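Local coordinates for protein interpain A (Prevotella intermedia, PDB 3BB7) that probably cleaves peptide bonds as a cysteine protease of the C10 family, present here as its proform, the pro-region still joined to the protease domain, at residues A[33-39]-A[290-295]; A[56-61]-A[305-309]; A[71-75]-A[295-299]; A[83-89]-A[245-250]; A[267-271]-A[281-285]. The protein carries 1 engineered substitution. All coordinates share one frame; numbering follows the deposited sequence. Where two conformers were deposited one is given.

Overall arrangement
From the N terminus, strand 35-39 of the pro-region reaches across to strand 292-294, so interaction 1 closes a loop that spans most of the chain. Helix 49-68 follows and meets the late loop at 305-309 in interaction 2, while the connector at 71-75 meets 295-299 in interaction 3. Interaction 1 crosses both of these, and interaction 3 nests inside interaction 2. Further on, 83-89 closes against the end of helix 234-246 in interaction 4; the hairpin contact, interaction 5, follows it in series, and both nest inside the first three. Together they tie pro-region, connector and protease domain around one long antiparallel sheet.

Interaction 1. Residues A[33-39]-A[290-295]; sequences PELLGVS and VDGYYK
Strand 35-39 of the pro-region pairs antiparallel with strand 292-294 of the protease domain, making one continuous sheet of the two parts of the zymogen. Val-38 and Tyr-293 are the hydrogen-bonded pair: Val-38 N gives to Tyr-293 O at 2.8 Å and Tyr-293 N returns to Val-38 O at 2.9 Å. On their shared face the CG1 branch of Val-38 meets Tyr-293 CB (4.2 Å), beyond which the phenol ring leads away. Gly-37 faces Tyr-294 in a non-hydrogen-bonded pair, its bare CA 3.8 Å from ring atom CD1 of Tyr-294. The far end of that ring is held by Tyr-294 OH, which donates to Val-290 O at 2.7 Å in the carbonyl plane. At one end Ser-39 OG, anti to its own N (chi1 178°), gives a 2.7 Å bond to Asp-291 O and also bonds to Ser-41 N. At the other, Lys-295 N binds Leu-36 O at 2.9 Å, and the lysine chain runs back past Pro-33 CG, bending at its last torsion (chi4 -88°), with CE 3.2 Å from Leu-35 O. Strand 23-26 flanks the pro-region strand, where Leu-36 and Gly-37 both face Val-25 as a classic beta bulge; strand 280-283 flanks strand 292-294 through Gly-292 and Val-282, and helix 49-68 packs on Leu-36 and Tyr-294 with Trp-54.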
# COMPACT_ATOMS: atom_id res chain seq x y z
N PRO A 33 3.25 9.16 21.15
CA PRO A 33 4.69 8.93 21.03
C PRO A 33 5.29 9.97 20.09
O PRO A 33 4.62 10.39 19.14
CB PRO A 33 4.79 7.55 20.39
CG PRO A 33 3.48 7.35 19.70
CD PRO A 33 2.45 8.12 20.48
N GLU A 34 6.52 10.39 20.35
CA GLU A 34 7.11 11.48 19.60
C GLU A 34 7.36 11.08 18.13
O GLU A 34 6.96 11.78 17.22
CB GLU A 34 8.42 11.89 20.24
CG GLU A 34 8.99 13.15 19.62
CD GLU A 34 10.25 13.66 20.28
OE1 GLU A 34 11.17 12.86 20.60
OE2 GLU A 34 10.32 14.90 20.44
N LEU A 35 8.07 10.00 17.90
CA LEU A 35 8.38 9.66 16.52
C LEU A 35 7.24 8.86 15.91
O LEU A 35 6.90 7.77 16.41
CB LEU A 35 9.69 8.88 16.42
CG LEU A 35 9.94 8.61 14.93
CD1 LEU A 35 11.06 9.41 14.39
CD2 LEU A 35 10.08 7.15 14.62
N LEU A 36 6.67 9.39 14.84
CA LEU A 36 5.52 8.74 14.15
C LEU A 36 5.96 8.00 12.89
O LEU A 36 5.31 7.04 12.48
CB LEU A 36 4.47 9.79 13.79
CG LEU A 36 3.98 10.64 14.98
CD1 LEU A 36 3.14 11.80 14.49
CD2 LEU A 36 3.18 9.77 15.93
N GLY A 37 7.03 8.47 12.26
CA GLY A 37 7.52 7.86 11.04
C GLY A 37 8.91 8.33 10.72
O GLY A 37 9.35 9.39 11.18
N VAL A 38 9.61 7.55 9.93
CA VAL A 38 11.00 7.85 9.61
C VAL A 38 11.36 7.24 8.27
O VAL A 38 11.01 6.12 8.00
CB VAL A 38 11.99 7.42 10.74
CG1 VAL A 38 11.86 5.93 11.09
CG2 VAL A 38 13.47 7.84 10.41
N SER A 39 12.10 7.98 7.46
CA SER A 39 12.50 7.52 6.12
C SER A 39 13.96 7.83 5.91
O SER A 39 14.45 8.84 6.43
CB SER A 39 11.67 8.23 5.06
OG SER A 39 12.06 7.84 3.76
N VAL A 290 8.69 8.78 -0.28
CA VAL A 290 8.49 8.68 1.17
C VAL A 290 8.27 7.29 1.75
O VAL A 290 7.78 7.16 2.87
CB VAL A 290 7.50 9.78 1.72
CG1 VAL A 290 8.03 11.19 1.42
CG2 VAL A 290 6.06 9.62 1.21
N ASP A 291 8.71 6.25 1.03
CA ASP A 291 8.71 4.91 1.62
C ASP A 291 9.60 4.95 2.88
O ASP A 291 10.59 5.70 2.93
CB ASP A 291 9.24 3.84 0.65
CG ASP A 291 8.31 3.58 -0.51
OD1 ASP A 291 7.17 4.09 -0.51
OD2 ASP A 291 8.72 2.80 -1.43
N GLY A 292 9.22 4.19 3.90
CA GLY A 292 9.94 4.22 5.18
C GLY A 292 9.19 3.45 6.23
O GLY A 292 8.32 2.64 5.91
N TYR A 293 9.51 3.71 7.51
CA TYR A 293 8.85 3.04 8.63
C TYR A 293 7.89 3.99 9.30
O TYR A 293 8.23 5.14 9.62
CB TYR A 293 9.90 2.57 9.62
CG TYR A 293 10.62 1.29 9.21
CD1 TYR A 293 10.34 0.08 9.83
CD2 TYR A 293 11.54 1.30 8.17
CE1 TYR A 293 11.03 -1.08 9.47
CE2 TYR A 293 12.24 0.14 7.80
CZ TYR A 293 11.95 -1.05 8.44
OH TYR A 293 12.66 -2.18 8.08
N TYR A 294 6.68 3.51 9.53
CA TYR A 294 5.58 4.35 10.02
C TYR A 294 4.77 3.65 11.10
O TYR A 294 4.61 2.44 11.07
CB TYR A 294 4.66 4.70 8.83
CG TYR A 294 5.37 5.61 7.84
CD1 TYR A 294 5.35 7.00 8.02
CD2 TYR A 294 6.07 5.10 6.74
CE1 TYR A 294 6.03 7.85 7.18
CE2 TYR A 294 6.76 5.98 5.85
CZ TYR A 294 6.70 7.36 6.08
OH TYR A 294 7.38 8.25 5.28
N LYS A 295 4.23 4.42 12.02
CA LYS A 295 3.33 3.84 13.02
C LYS A 295 1.95 3.55 12.46
O LYS A 295 1.30 4.40 11.83
CB LYS A 295 3.21 4.80 14.21
CG LYS A 295 4.47 4.80 15.09
CD LYS A 295 4.25 5.49 16.39
CE LYS A 295 5.36 5.14 17.38
NZ LYS A 295 5.08 3.91 18.17

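Interaction 2. Residues A[56-61]-A[305-309]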
# COMPACT_ATOMS: atom_id res chain seq x y z
N LYS A 56 -3.52 12.23 7.52
CA LYS A 56 -4.88 12.59 8.00
C LYS A 56 -5.32 11.70 9.18
O LYS A 56 -5.87 12.18 10.17
CB LYS A 56 -5.88 12.53 6.84
CG LYS A 56 -5.67 13.64 5.80
CD LYS A 56 -6.81 13.71 4.81
CE LYS A 56 -6.87 15.09 4.15
NZ LYS A 56 -8.17 15.35 3.42
N ALA A 57 -5.04 10.40 9.06
CA ALA A 57 -5.34 9.43 10.12
C ALA A 57 -4.53 9.72 11.41
O ALA A 57 -5.08 9.68 12.52
CB ALA A 57 -5.04 8.02 9.61
N ILE A 58 -3.26 10.07 11.25
CA ILE A 58 -2.43 10.48 12.40
C ILE A 58 -3.02 11.70 13.09
O ILE A 58 -3.20 11.72 14.32
CB ILE A 58 -0.98 10.74 11.92
CG1 ILE A 58 -0.26 9.41 11.59
CG2 ILE A 58 -0.17 11.58 12.91
CD1 ILE A 58 0.14 8.54 12.80
N ASP A 59 -3.31 12.73 12.31
CA ASP A 59 -3.93 13.95 12.85
C ASP A 59 -5.22 13.61 13.62
O ASP A 59 -5.40 14.09 14.74
CB ASP A 59 -4.18 14.97 11.73
CG ASP A 59 -4.88 16.20 12.23
OD1 ASP A 59 -6.12 16.24 12.11
OD2 ASP A 59 -4.19 17.11 12.77
N GLU A 60 -6.08 12.75 13.05
CA GLU A 60 -7.33 12.34 13.67
C GLU A 60 -7.08 11.63 15.00
O GLU A 60 -7.72 11.94 16.01
CB GLU A 60 -8.07 11.42 12.70
CG GLU A 60 -9.44 10.97 13.14
CD GLU A 60 -10.05 10.04 12.11
OE1 GLU A 60 -10.90 10.50 11.31
OE2 GLU A 60 -9.64 8.86 12.10
N VAL A 61 -6.15 10.69 15.02
CA VAL A 61 -5.97 9.95 16.29
C VAL A 61 -5.33 10.77 17.39
O VAL A 61 -5.69 10.62 18.57
CB VAL A 61 -5.23 8.58 16.15
CG1 VAL A 61 -6.01 7.68 15.18
CG2 VAL A 61 -3.79 8.70 15.72
N TYR A 305 -17.07 6.49 9.80
CA TYR A 305 -16.79 7.64 8.94
C TYR A 305 -15.42 8.30 9.15
O TYR A 305 -15.11 9.29 8.48
CB TYR A 305 -17.89 8.69 9.16
CG TYR A 305 -19.24 8.19 8.77
CD1 TYR A 305 -20.32 8.27 9.66
CD2 TYR A 305 -19.45 7.64 7.51
CE1 TYR A 305 -21.59 7.80 9.27
CE2 TYR A 305 -20.70 7.18 7.12
CZ TYR A 305 -21.77 7.26 7.99
OH TYR A 305 -23.00 6.80 7.56
N SER A 306 -14.63 7.75 10.07
CA SER A 306 -13.30 8.28 10.39
C SER A 306 -12.28 7.86 9.33
O SER A 306 -12.49 6.90 8.61
CB SER A 306 -12.83 7.72 11.73
OG SER A 306 -12.73 6.31 11.70
N PHE A 307 -11.16 8.56 9.26
CA PHE A 307 -10.06 8.10 8.42
C PHE A 307 -9.52 6.75 8.88
O PHE A 307 -9.10 5.95 8.06
CB PHE A 307 -8.92 9.12 8.43
CG PHE A 307 -9.26 10.41 7.74
CD1 PHE A 307 -9.26 10.47 6.35
CD2 PHE A 307 -9.58 11.54 8.48
CE1 PHE A 307 -9.59 11.66 5.71
CE2 PHE A 307 -9.89 12.73 7.85
CZ PHE A 307 -9.90 12.79 6.46
N THR A 308 -9.49 6.50 10.19
CA THR A 308 -8.88 5.26 10.72
C THR A 308 -9.71 4.02 10.50
O THR A 308 -9.22 2.89 10.60
CB THR A 308 -8.53 5.34 12.22
OG1 THR A 308 -9.72 5.67 12.96
CG2 THR A 308 -7.47 6.36 12.47
N ALA A 309 -10.99 4.22 10.21
CA ALA A 309 -11.85 3.09 9.92
C ALA A 309 -11.45 2.46 8.58
O ALA A 309 -11.75 1.30 8.32
CB ALA A 309 -13.29 3.56 9.88
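Both oxygens of the Glu-60 carboxylate are gripped by consecutive backbone N-H groups: Phe-307 N reaches OE1 of Glu-60 at 2.8 Å, and Thr-308 N reaches OE2 of Glu-60 at 3.0 Å. Each oxygen uses its syn lone pair, so the two bonds fix the rotation of the carboxylate and would favour its ionised form. The glutamate gets there with CG anti to its backbone N (chi1 -176°) and an extended chain, reaching straight out from the helix. Its OE1 also lies 3.3 Å from ring atom CD2 of Phe-307, carboxylate and ring planes being 41° apart. One turn earlier, Lys-56 lays its aliphatic chain over the Phe-307 ring: CB stands 3.8 Å from the centroid, almost exactly on the ring normal, a CH-pi contact, and CD of Lys-56 continues over the rim to CE1 of Phe-307 at 3.6 Å. Deeper in, the Thr-308 methyl CG2 touches Ala-57 CB at 4.1 Å and presses tightly on Val-61 CG1 at 3.3 Å. Thr-308 OG1 bonds to Asn-300 O, while Phe-307 O accepts from Trp-53 NE1 of helix 49-68. The Phe-307 side chain lies about 6 Å from that of His-267, the predicted proton acceptor; a pro-region helix fastened to a loop beside the active site is consistent with a zymogen held latent.

Interaction 3. Residues A[71-75]-A[295-299]; sequences PLNVI and KIDLL. Unlike the reference sequence in segment 71-75: Asn-73 (reference Ser).
Ile-75 N donates to Asp-297 OD2 at 2.8 Å in a nearly straight bond (177°), meeting the oxygen on its anti side and 25° out of the carboxylate plane. The other oxygen, OD1 of Asp-297, accepts a hydrogen bond from a water at 2.8 Å; the same water gives its second hydrogen to Asn-73 O and accepts from Lys-295 NZ, so it links the two segments through three partners. Beside this polar cluster Leu-72 CD1 meets Leu-298 CD2 at 4.0 Å, and one methyl of Val-74, CG1, comes within 4.0 Å of Lys-295 NZ, the two chains crossing at an angle. Asn-73 turns CG between its backbone N and carbonyl carbon (chi1 67°), which brings OD1 to 3.2 Å from Asp-297 O; as both are acceptors they do not bond. Asp-297 O is instead bound by Arg-229 NH2, and Asn-73 ND2 makes a weak bond to Asp-234 OD2. Behind the carboxylate, OD1 of Asp-297 also receives a weak bond from Leu-298 N, and Lys-295 NZ lies 4.0 Å from Asp-297 OD2, a long ion pair that probably favours the charged form. A type I turn, Ile-296 to Leu-299, positions the aspartate, closed by Leu-299 N to Ile-296 O at 2.9 Å. Ile-75 packs on helix 234-246 at Met-238, while Leu-72 and Leu-298 pack on helix 49-68 at Ile-62 and Ile-58, so the connector and the segment following strand 292-294 are packed against both helices.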
# COMPACT_ATOMS: atom_id res chain seq x y z
N PRO A 71 -3.90 8.18 26.48
CA PRO A 71 -2.65 8.05 25.74
C PRO A 71 -2.78 7.08 24.58
O PRO A 71 -3.49 6.07 24.66
CB PRO A 71 -1.68 7.46 26.78
CG PRO A 71 -2.30 7.69 28.10
CD PRO A 71 -3.78 7.72 27.87
N LEU A 72 -2.10 7.40 23.47
CA LEU A 72 -2.09 6.50 22.33
C LEU A 72 -1.28 5.26 22.68
O LEU A 72 -0.27 5.33 23.39
CB LEU A 72 -1.53 7.18 21.06
CG LEU A 72 -2.41 8.29 20.47
CD1 LEU A 72 -1.60 9.14 19.48
CD2 LEU A 72 -3.67 7.70 19.77
N ASN A 73 -1.71 4.12 22.17
CA ASN A 73 -0.99 2.90 22.49
C ASN A 73 0.28 2.73 21.66
O ASN A 73 0.40 3.28 20.56
CB ASN A 73 -1.89 1.68 22.40
CG ASN A 73 -2.35 1.39 21.00
OD1 ASN A 73 -1.58 1.46 20.03
ND2 ASN A 73 -3.61 1.03 20.87
N VAL A 74 1.22 1.99 22.24
CA VAL A 74 2.49 1.66 21.59
C VAL A 74 2.64 0.15 21.75
O VAL A 74 2.69 -0.37 22.87
CB VAL A 74 3.67 2.37 22.28
CG1 VAL A 74 4.96 1.94 21.64
CG2 VAL A 74 3.50 3.87 22.15
N ILE A 75 2.62 -0.55 20.63
CA ILE A 75 2.65 -2.02 20.64
C ILE A 75 3.92 -2.43 19.92
O ILE A 75 4.13 -2.04 18.74
CB ILE A 75 1.41 -2.58 19.94
CG1 ILE A 75 0.13 -2.17 20.67
CG2 ILE A 75 1.49 -4.10 19.84
CD1 ILE A 75 -1.13 -2.48 19.88
N LYS A 295 4.23 4.42 12.02
CA LYS A 295 3.33 3.84 13.02
C LYS A 295 1.95 3.55 12.46
O LYS A 295 1.30 4.40 11.83
CB LYS A 295 3.21 4.80 14.21
CG LYS A 295 4.47 4.80 15.09
CD LYS A 295 4.25 5.49 16.39
CE LYS A 295 5.36 5.14 17.38
NZ LYS A 295 5.08 3.91 18.17
N ILE A 296 1.48 2.34 12.73
CA ILE A 296 0.07 2.01 12.51
C ILE A 296 -0.60 1.48 13.80
O ILE A 296 -1.84 1.45 13.88
CB ILE A 296 -0.21 1.02 11.36
CG1 ILE A 296 0.39 -0.35 11.67
CG2 ILE A 296 0.27 1.63 10.01
CD1 ILE A 296 -0.15 -1.48 10.77
N ASP A 297 0.18 1.08 14.80
CA ASP A 297 -0.45 0.56 16.01
C ASP A 297 -1.45 1.53 16.62
O ASP A 297 -2.55 1.14 17.04
CB ASP A 297 0.59 0.12 17.06
CG ASP A 297 1.65 1.17 17.37
OD1 ASP A 297 1.65 2.30 16.81
OD2 ASP A 297 2.52 0.87 18.22
N LEU A 298 -1.10 2.81 16.62
CA LEU A 298 -1.95 3.84 17.22
C LEU A 298 -3.14 4.25 16.36
O LEU A 298 -3.93 5.11 16.77
CB LEU A 298 -1.10 5.06 17.58
CG LEU A 298 0.00 5.53 16.64
CD1 LEU A 298 -0.46 5.78 15.23
CD2 LEU A 298 0.67 6.80 17.21
N LEU A 299 -3.30 3.65 15.18
CA LEU A 299 -4.45 4.02 14.31
C LEU A 299 -5.71 3.19 14.64
O LEU A 299 -6.22 2.46 13.79
CB LEU A 299 -4.10 3.92 12.80
CG LEU A 299 -2.90 4.80 12.38
CD1 LEU A 299 -2.63 4.60 10.92
CD2 LEU A 299 -3.15 6.25 12.68
O HOH W 1 2.40 4.13 18.85

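Interaction 4. Residues A[83-89]-A[245-250]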
# COMPACT_ATOMS: atom_id res chain seq x y z
N ALA A 83 9.61 -12.88 14.99
CA ALA A 83 10.91 -12.31 14.71
C ALA A 83 11.10 -11.01 15.45
O ALA A 83 10.17 -10.19 15.60
CB ALA A 83 11.09 -12.11 13.20
N ALA A 84 12.32 -10.78 15.91
CA ALA A 84 12.59 -9.53 16.61
C ALA A 84 12.29 -8.30 15.74
O ALA A 84 11.82 -7.28 16.24
CB ALA A 84 14.02 -9.48 17.10
N GLU A 85 12.59 -8.42 14.44
CA GLU A 85 12.38 -7.36 13.45
C GLU A 85 12.37 -8.08 12.11
O GLU A 85 12.91 -9.19 11.99
CB GLU A 85 13.50 -6.33 13.52
CG GLU A 85 14.89 -6.97 13.41
CD GLU A 85 16.03 -6.01 13.61
OE1 GLU A 85 15.79 -4.79 13.61
OE2 GLU A 85 17.18 -6.50 13.77
N VAL A 86 11.74 -7.47 11.11
CA VAL A 86 11.75 -7.98 9.73
C VAL A 86 12.10 -6.81 8.82
O VAL A 86 11.32 -5.87 8.69
CB VAL A 86 10.38 -8.61 9.34
CG1 VAL A 86 10.37 -8.99 7.86
CG2 VAL A 86 10.12 -9.84 10.26
N SER A 87 13.30 -6.81 8.25
CA SER A 87 13.70 -5.67 7.44
C SER A 87 12.94 -5.70 6.11
O SER A 87 12.62 -6.77 5.60
CB SER A 87 15.21 -5.63 7.23
OG SER A 87 15.64 -6.84 6.68
N THR A 88 12.62 -4.51 5.60
CA THR A 88 11.97 -4.29 4.32
C THR A 88 12.21 -5.41 3.31
O THR A 88 13.35 -5.62 2.88
CB THR A 88 12.49 -2.94 3.76
OG1 THR A 88 12.31 -1.94 4.77
CG2 THR A 88 11.76 -2.52 2.45
N LEU A 89 11.13 -6.12 2.94
CA LEU A 89 11.20 -7.25 2.03
C LEU A 89 11.17 -6.90 0.55
O LEU A 89 11.85 -7.57 -0.25
CB LEU A 89 10.03 -8.21 2.32
CG LEU A 89 10.16 -8.92 3.68
CD1 LEU A 89 8.88 -9.67 4.03
CD2 LEU A 89 11.35 -9.90 3.72
N LEU A 245 4.49 -11.05 8.84
CA LEU A 245 5.82 -10.61 8.38
C LEU A 245 6.94 -11.53 8.86
O LEU A 245 7.92 -11.74 8.13
CB LEU A 245 6.07 -9.12 8.72
CG LEU A 245 5.51 -8.12 7.66
CD1 LEU A 245 6.20 -8.25 6.28
CD2 LEU A 245 4.02 -8.24 7.48
N THR A 246 6.80 -12.07 10.07
CA THR A 246 7.75 -13.07 10.57
C THR A 246 7.86 -14.25 9.59
O THR A 246 8.92 -14.87 9.45
CB THR A 246 7.27 -13.60 11.93
OG1 THR A 246 7.49 -12.59 12.92
CG2 THR A 246 8.02 -14.88 12.34
N LYS A 247 6.74 -14.61 8.98
CA LYS A 247 6.69 -15.68 8.00
C LYS A 247 7.16 -15.26 6.60
O LYS A 247 7.14 -16.08 5.68
CB LYS A 247 5.25 -16.21 7.89
CG LYS A 247 4.70 -16.80 9.17
CD LYS A 247 3.20 -17.05 9.05
CE LYS A 247 2.59 -17.45 10.40
NZ LYS A 247 3.37 -18.51 11.12
N GLY A 248 7.55 -14.00 6.44
CA GLY A 248 8.01 -13.49 5.15
C GLY A 248 6.87 -13.20 4.17
O GLY A 248 7.03 -13.39 2.95
N HIS A 249 5.73 -12.75 4.71
CA HIS A 249 4.58 -12.44 3.88
C HIS A 249 4.22 -10.96 3.90
O HIS A 249 3.53 -10.50 4.83
CB HIS A 249 3.34 -13.20 4.37
CG HIS A 249 3.50 -14.68 4.43
ND1 HIS A 249 2.65 -15.47 5.17
CD2 HIS A 249 4.37 -15.53 3.82
CE1 HIS A 249 3.00 -16.75 5.03
NE2 HIS A 249 4.04 -16.81 4.21
N PRO A 250 4.63 -10.21 2.87
CA PRO A 250 4.24 -8.79 2.81
C PRO A 250 2.73 -8.72 2.65
O PRO A 250 2.11 -9.64 2.06
CB PRO A 250 4.93 -8.28 1.55
CG PRO A 250 5.97 -9.31 1.17
CD PRO A 250 5.48 -10.63 1.73
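Ala-83 opens the contact by donating its backbone N-H to Thr-246 OG1 at 3.0 Å (N-H...O 150°), and its CB lies 3.6 Å from the same hydroxyl oxygen. Thr-246 holds OG1 beside its own backbone N (chi1 -73°), from where it also bonds to Phe-242 O one helical turn back and to Tyr-274 OH; several groups thus hold this oxygen. Ala-83 O bonds the same Tyr-274 hydroxyl, which doubles the link. Val-86 comes next, its two methyls straddling the carbonyl of Leu-245: CG1 is 3.7 Å and CG2 3.6 Å from Leu-245 O. That carbonyl belongs to the last turn of helix 234-246, which ends in a Schellman motif. Gly-248, with positive phi (77°), turns the chain there and returns its N-H to Leu-245 O at 2.8 Å, so the valine covers an oxygen already bonded. Backbone bonds of Val-86 to Tyr-274 and of Leu-89 to Asp-272 lay this connector along strand 267-274, and between them Thr-88 OG1 bonds Ser-281 OG. The extended side chain of Leu-89 slides past that of Leu-245 in the opposite direction, and Leu-89 CD1 lies 3.8 Å from Leu-245 CD1. The same methyl, CD1 of Leu-89, is 4.1 Å from Gly-248 C and 4.1 Å from Pro-250 CG, at the turn where the chain enters strand 251-255. Tyr-127 of helix 116-128 touches both Leu-89 and Pro-250.

Interaction 5. Residues A[267-271]-A[281-285]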
# COMPACT_ATOMS: atom_id res chain seq x y z
N HIS A 267 -6.84 4.42 -0.81
CA HIS A 267 -5.43 4.37 -0.49
C HIS A 267 -5.09 2.90 -0.35
O HIS A 267 -5.90 2.08 0.10
CB HIS A 267 -5.13 5.10 0.83
CG HIS A 267 -6.20 4.94 1.86
ND1 HIS A 267 -6.09 4.09 2.94
CD2 HIS A 267 -7.40 5.55 1.98
CE1 HIS A 267 -7.21 4.15 3.65
NE2 HIS A 267 -8.01 5.04 3.10
N ALA A 268 -3.88 2.55 -0.73
CA ALA A 268 -3.41 1.19 -0.51
C ALA A 268 -1.91 1.18 -0.64
O ALA A 268 -1.32 2.01 -1.33
CB ALA A 268 -4.07 0.17 -1.49
N PHE A 269 -1.29 0.23 0.04
CA PHE A 269 0.15 0.19 0.12
C PHE A 269 0.52 -1.20 0.58
O PHE A 269 -0.37 -2.04 0.86
CB PHE A 269 0.69 1.29 1.06
CG PHE A 269 0.04 1.35 2.44
CD1 PHE A 269 0.52 0.59 3.52
CD2 PHE A 269 -1.04 2.20 2.66
CE1 PHE A 269 -0.06 0.69 4.79
CE2 PHE A 269 -1.62 2.30 3.94
CZ PHE A 269 -1.14 1.53 4.98
N VAL A 270 1.82 -1.45 0.67
CA VAL A 270 2.31 -2.74 1.14
C VAL A 270 3.03 -2.56 2.48
O VAL A 270 3.88 -1.65 2.61
CB VAL A 270 3.25 -3.44 0.12
CG1 VAL A 270 3.70 -4.81 0.63
CG2 VAL A 270 2.54 -3.53 -1.23
N ILE A 271 2.70 -3.42 3.45
CA ILE A 271 3.55 -3.53 4.66
C ILE A 271 4.51 -4.65 4.40
O ILE A 271 4.11 -5.82 4.20
CB ILE A 271 2.74 -3.82 5.95
CG1 ILE A 271 1.81 -2.62 6.25
CG2 ILE A 271 3.71 -4.17 7.14
CD1 ILE A 271 0.82 -2.94 7.36
N SER A 281 7.38 -1.21 7.98
CA SER A 281 7.94 -0.78 6.73
C SER A 281 6.83 -0.68 5.71
O SER A 281 6.08 -1.65 5.51
CB SER A 281 9.00 -1.78 6.27
OG SER A 281 9.56 -1.40 5.03
N VAL A 282 6.73 0.48 5.07
CA VAL A 282 5.65 0.77 4.13
C VAL A 282 6.20 1.13 2.75
O VAL A 282 7.13 1.96 2.63
CB VAL A 282 4.80 1.94 4.62
CG1 VAL A 282 3.68 2.27 3.62
CG2 VAL A 282 4.19 1.67 6.01
N ASN A 283 5.63 0.47 1.74
CA ASN A 283 5.84 0.82 0.35
C ASN A 283 4.54 1.41 -0.16
O ASN A 283 3.58 0.70 -0.34
CB ASN A 283 6.26 -0.41 -0.44
CG ASN A 283 6.67 -0.08 -1.87
OD1 ASN A 283 5.96 0.65 -2.56
ND2 ASN A 283 7.84 -0.57 -2.29
N TRP A 284 4.50 2.73 -0.34
CA TRP A 284 3.25 3.42 -0.66
C TRP A 284 2.81 3.23 -2.10
O TRP A 284 1.70 3.62 -2.44
CB TRP A 284 3.38 4.94 -0.44
CG TRP A 284 3.80 5.34 0.95
CD1 TRP A 284 5.04 5.76 1.35
CD2 TRP A 284 2.97 5.37 2.13
NE1 TRP A 284 5.03 6.07 2.70
CE2 TRP A 284 3.79 5.81 3.20
CE3 TRP A 284 1.62 5.02 2.39
CZ2 TRP A 284 3.31 5.94 4.50
CZ3 TRP A 284 1.15 5.15 3.73
CH2 TRP A 284 2.01 5.61 4.74
N GLY A 285 3.67 2.68 -2.95
CA GLY A 285 3.34 2.47 -4.36
C GLY A 285 3.25 3.80 -5.11
O GLY A 285 2.45 3.95 -6.01
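Phe-269 and Trp-284 run out next to each other in a common direction and meet edge to face: the six-membered edge of the tryptophan faces the phenyl ring, with centroids 5.0 Å apart and planes at 61°. The approach is made by Trp-284 CZ3, which sits off-centre over the phenyl face, 3.8 Å from Phe-269 CD2. Val-282 fills the angle between them. Its CG1 lies over the centre of a Trp-284 face, 3.4 Å above the plane, and touches Phe-269 CD1 at 3.6 Å. With CG between its backbone N and carbonyl carbon (chi1 51°), Phe-269 turns its ring toward Val-282 and Trp-284. Nearer the backbone, Phe-269 CB lies 3.3 Å from Asn-283 O. The strands form an antiparallel beta hairpin in the central sheet of this papain-like (clan CA) protease domain. Val-270 and Asn-283 are its hydrogen-bonded pair here, with Val-270 N to Asn-283 O at 3.0 Å and Asn-283 N to Val-270 O at 2.9 Å. Their side chains occupy the other face, where Val-270 packs on Ala-120 and Val-124 of helix 116-128. Asn-283 OD1 accepts Gly-285 N at 3.1 Å, an Asx turn that ends the strand, and also Gln-123 NE2; its ND2 bonds Thr-92 O. Trp-284 is fixed in rotation by NE1, bonded to Val-290 O. At the start of strand 267-274, His-267, the predicted proton acceptor, bonds Glu-310 OE1 through NE2 and stacks on Trp-53, while Ala-268 abuts Ala-116, the engineered alanine at the predicted nucleophile position.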